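Local coordinates for MetRS related protein (Pyrococcus horikoshii, PDB 2CWP) that probably binds tRNA through an OB-type domain and is related to methionyl-tRNA synthetase, the ligase that charges tRNA(Met) with methionine, at residues Leu34-Val39 with Glu45-Thr50. Sequence-based numbering, arbitrary orientation.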
ATOM      1  N   LEU A  34      -3.626   5.279 -11.534  1.00 32.48           N
ATOM      2  CA  LEU A  34      -2.395   5.174 -10.766  1.00 28.15           C
ATOM      3  C   LEU A  34      -2.033   6.333  -9.866  1.00 28.86           C
ATOM      4  O   LEU A  34      -2.172   7.490 -10.235  1.00 35.25           O
ATOM      5  CB  LEU A  34      -1.208   4.880 -11.694  1.00 28.84           C
ATOM      6  CG  LEU A  34      -1.229   3.592 -12.521  1.00 33.62           C
ATOM      7  CD1 LEU A  34       0.183   3.338 -13.048  1.00 39.43           C
ATOM      8  CD2 LEU A  34      -1.674   2.415 -11.687  1.00 32.08           C
ATOM      9  N   ILE A  35      -1.563   5.997  -8.669  1.00 30.74           N
ATOM     10  CA  ILE A  35      -1.117   6.991  -7.700  1.00 24.64           C
ATOM     11  C   ILE A  35       0.238   6.551  -7.147  1.00 28.87           C
ATOM     12  O   ILE A  35       0.416   5.390  -6.744  1.00 23.87           O
ATOM     13  CB  ILE A  35      -2.091   7.134  -6.506  1.00 26.78           C
ATOM     14  CG1 ILE A  35      -3.470   7.572  -6.990  1.00 26.63           C
ATOM     15  CG2 ILE A  35      -1.539   8.140  -5.510  1.00 25.56           C
ATOM     16  CD1 ILE A  35      -4.451   7.786  -5.884  1.00 25.59           C
ATOM     17  N   LYS A  36       1.191   7.475  -7.138  1.00 30.51           N
ATOM     18  CA  LYS A  36       2.516   7.187  -6.606  1.00 33.19           C
ATOM     19  C   LYS A  36       2.540   7.646  -5.161  1.00 34.57           C
ATOM     20  O   LYS A  36       2.119   8.763  -4.852  1.00 31.18           O
ATOM     21  CB  LYS A  36       3.602   7.931  -7.384  1.00 37.59           C
ATOM     22  CG  LYS A  36       5.020   7.506  -7.006  1.00 39.67           C
ATOM     23  CD  LYS A  36       6.062   8.154  -7.916  1.00 46.54           C
ATOM     24  CE  LYS A  36       6.619   9.437  -7.322  1.00 49.09           C
ATOM     25  NZ  LYS A  36       7.495   9.160  -6.154  1.00 51.40           N
ATOM     26  N   LEU A  37       3.014   6.777  -4.275  1.00 30.51           N
ATOM     27  CA  LEU A  37       3.087   7.109  -2.864  1.00 33.18           C
ATOM     28  C   LEU A  37       4.524   7.063  -2.376  1.00 31.17           C
ATOM     29  O   LEU A  37       5.313   6.230  -2.816  1.00 37.74           O
ATOM     30  CB  LEU A  37       2.282   6.104  -2.036  1.00 34.97           C
ATOM     31  CG  LEU A  37       0.828   5.806  -2.403  1.00 40.31           C
ATOM     32  CD1 LEU A  37       0.391   4.489  -1.737  1.00 26.85           C
ATOM     33  CD2 LEU A  37      -0.049   6.971  -1.981  1.00 32.00           C
ATOM     34  N   ILE A  38       4.863   7.967  -1.469  1.00 30.55           N
ATOM     35  CA  ILE A  38       6.188   7.967  -0.871  1.00 30.41           C
ATOM     36  C   ILE A  38       5.816   7.615   0.560  1.00 28.82           C
ATOM     37  O   ILE A  38       5.189   8.413   1.275  1.00 29.07           O
ATOM     38  CB  ILE A  38       6.853   9.345  -0.926  1.00 35.43           C
ATOM     39  CG1 ILE A  38       7.058   9.752  -2.386  1.00 38.16           C
ATOM     40  CG2 ILE A  38       8.181   9.306  -0.168  1.00 31.78           C
ATOM     41  CD1 ILE A  38       7.602  11.156  -2.565  1.00 47.56           C
ATOM     42  N   VAL A  39       6.193   6.412   0.969  1.00 25.73           N
ATOM     43  CA  VAL A  39       5.831   5.906   2.287  1.00 21.35           C
ATOM     44  C   VAL A  39       6.992   5.752   3.245  1.00 21.49           C
ATOM     45  O   VAL A  39       8.021   5.157   2.908  1.00 25.96           O
ATOM     46  CB  VAL A  39       5.120   4.560   2.111  1.00 23.37           C
ATOM     47  CG1 VAL A  39       4.555   4.063   3.430  1.00 22.39           C
ATOM     48  CG2 VAL A  39       4.043   4.720   1.047  1.00 22.58           C
ATOM     49  N   GLU A  45      12.245   4.547   3.615  1.00 37.27           N
ATOM     50  CA  GLU A  45      11.197   5.190   2.858  1.00 38.96           C
ATOM     51  C   GLU A  45      11.070   4.352   1.597  1.00 37.00           C
ATOM     52  O   GLU A  45      12.055   3.784   1.124  1.00 38.21           O
ATOM     53  CB  GLU A  45      11.615   6.615   2.502  1.00 42.63           C
ATOM     54  CG  GLU A  45      10.464   7.582   2.439  1.00 49.83           C
ATOM     55  CD  GLU A  45      10.874   8.952   1.942  1.00 49.51           C
ATOM     56  OE1 GLU A  45      11.354   9.046   0.783  1.00 44.17           O
ATOM     57  OE2 GLU A  45      10.705   9.922   2.713  1.00 41.20           O
ATOM     58  N   ARG A  46       9.864   4.249   1.060  1.00 35.01           N
ATOM     59  CA  ARG A  46       9.672   3.461  -0.150  1.00 31.58           C
ATOM     60  C   ARG A  46       8.660   4.102  -1.083  1.00 30.10           C
ATOM     61  O   ARG A  46       7.778   4.846  -0.653  1.00 33.72           O
ATOM     62  CB  ARG A  46       9.220   2.051   0.214  1.00 33.80           C
ATOM     63  CG  ARG A  46       9.943   1.510   1.414  1.00 42.89           C
ATOM     64  CD  ARG A  46       9.796   0.016   1.533  1.00 52.43           C
ATOM     65  NE  ARG A  46      10.402  -0.667   0.399  1.00 58.14           N
ATOM     66  CZ  ARG A  46      10.618  -1.973   0.361  1.00 60.54           C
ATOM     67  NH1 ARG A  46      10.275  -2.719   1.403  1.00 62.88           N
ATOM     68  NH2 ARG A  46      11.169  -2.529  -0.709  1.00 62.34           N
ATOM     69  N   THR A  47       8.807   3.815  -2.367  1.00 27.82           N
ATOM     70  CA  THR A  47       7.907   4.339  -3.374  1.00 31.50           C
ATOM     71  C   THR A  47       6.956   3.221  -3.705  1.00 31.49           C
ATOM     72  O   THR A  47       7.377   2.130  -4.101  1.00 28.46           O
ATOM     73  CB  THR A  47       8.671   4.768  -4.638  1.00 36.35           C
ATOM     74  OG1 THR A  47       9.561   5.839  -4.298  1.00 36.43           O
ATOM     75  CG2 THR A  47       7.706   5.238  -5.729  1.00 31.51           C
ATOM     76  N   ILE A  48       5.668   3.489  -3.530  1.00 32.44           N
ATOM     77  CA  ILE A  48       4.658   2.483  -3.787  1.00 30.86           C
ATOM     78  C   ILE A  48       3.536   2.993  -4.670  1.00 33.71           C
ATOM     79  O   ILE A  48       2.943   4.040  -4.406  1.00 34.73           O
ATOM     80  CB  ILE A  48       4.067   1.964  -2.453  1.00 32.78           C
ATOM     81  CG1 ILE A  48       5.144   1.163  -1.709  1.00 35.50           C
ATOM     82  CG2 ILE A  48       2.807   1.130  -2.714  1.00 32.22           C
ATOM     83  CD1 ILE A  48       4.749   0.701  -0.324  1.00 20.97           C
ATOM     84  N   VAL A  49       3.246   2.234  -5.720  1.00 31.20           N
ATOM     85  CA  VAL A  49       2.185   2.580  -6.646  1.00 30.51           C
ATOM     86  C   VAL A  49       0.903   1.790  -6.335  1.00 28.48           C
ATOM     87  O   VAL A  49       0.954   0.596  -6.037  1.00 26.99           O
ATOM     88  CB  VAL A  49       2.630   2.293  -8.103  1.00 32.11           C
ATOM     89  CG1 VAL A  49       1.512   2.645  -9.076  1.00 27.43           C
ATOM     90  CG2 VAL A  49       3.896   3.088  -8.424  1.00 27.45           C
ATOM     91  N   THR A  50      -0.235   2.476  -6.387  1.00 28.86           N
ATOM     92  CA  THR A  50      -1.545   1.859  -6.165  1.00 27.81           C
ATOM     93  C   THR A  50      -2.447   2.384  -7.288  1.00 27.29           C
ATOM     94  O   THR A  50      -2.314   3.533  -7.698  1.00 32.91           O
ATOM     95  CB  THR A  50      -2.138   2.251  -4.779  1.00 28.13           C
ATOM     96  OG1 THR A  50      -3.403   1.608  -4.597  1.00 24.63           O
ATOM     97  CG2 THR A  50      -2.324   3.758  -4.683  1.00 24.89           C
TER
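Leu-37 and Ile-48 face each other as a hydrogen-bonded pair near the middle of an antiparallel hairpin, with Leu-37 CD1 at 4.3 Å from Ile-48 CG2. CG of Leu-37 is anti to its carbonyl carbon (chi1 -52°), and the branch leans over the partner strand until CD1 also stands 4.1 Å from Thr-50 CG2. That methyl in turn packs against Ile-35 CB at 3.8 Å, while at the other end Val-39 CG2 meets Ile-48 CD1 at 4.3 Å. Phe-68 of strand 65-69 touches Leu-37, Val-39 and Ile-48, consistent with this face lining the interior of an OB-type barrel.

The other face is more mixed. Lys-36 sends CG anti to its backbone N (chi1 -171°), and its bent chain crosses Thr-47 on the slant, CG lying 3.7 Å from Thr-47 CG2. Val-80 touches both Lys-36 and Val-49. At the end of the hairpin, Glu-45 slants across Ile-38, its OE1 in van der Waals contact 3.3 Å from Ile-38 CG2.

Six backbone hydrogen bonds fix the register; the one from Val-39 N to Arg-46 O is nearly straight (177° at the hydrogen). Outward, Lys-36 and Ile-38 bond to strand 17-27 and Thr-47 N to Gln-83. Cross-strand side-chain contacts are van der Waals, mostly between carbons, implying a backbone-held hairpin with a largely apolar face around Phe-68 and a mixed one carrying Lys-36, Ile-38, Thr-47 and Val-49.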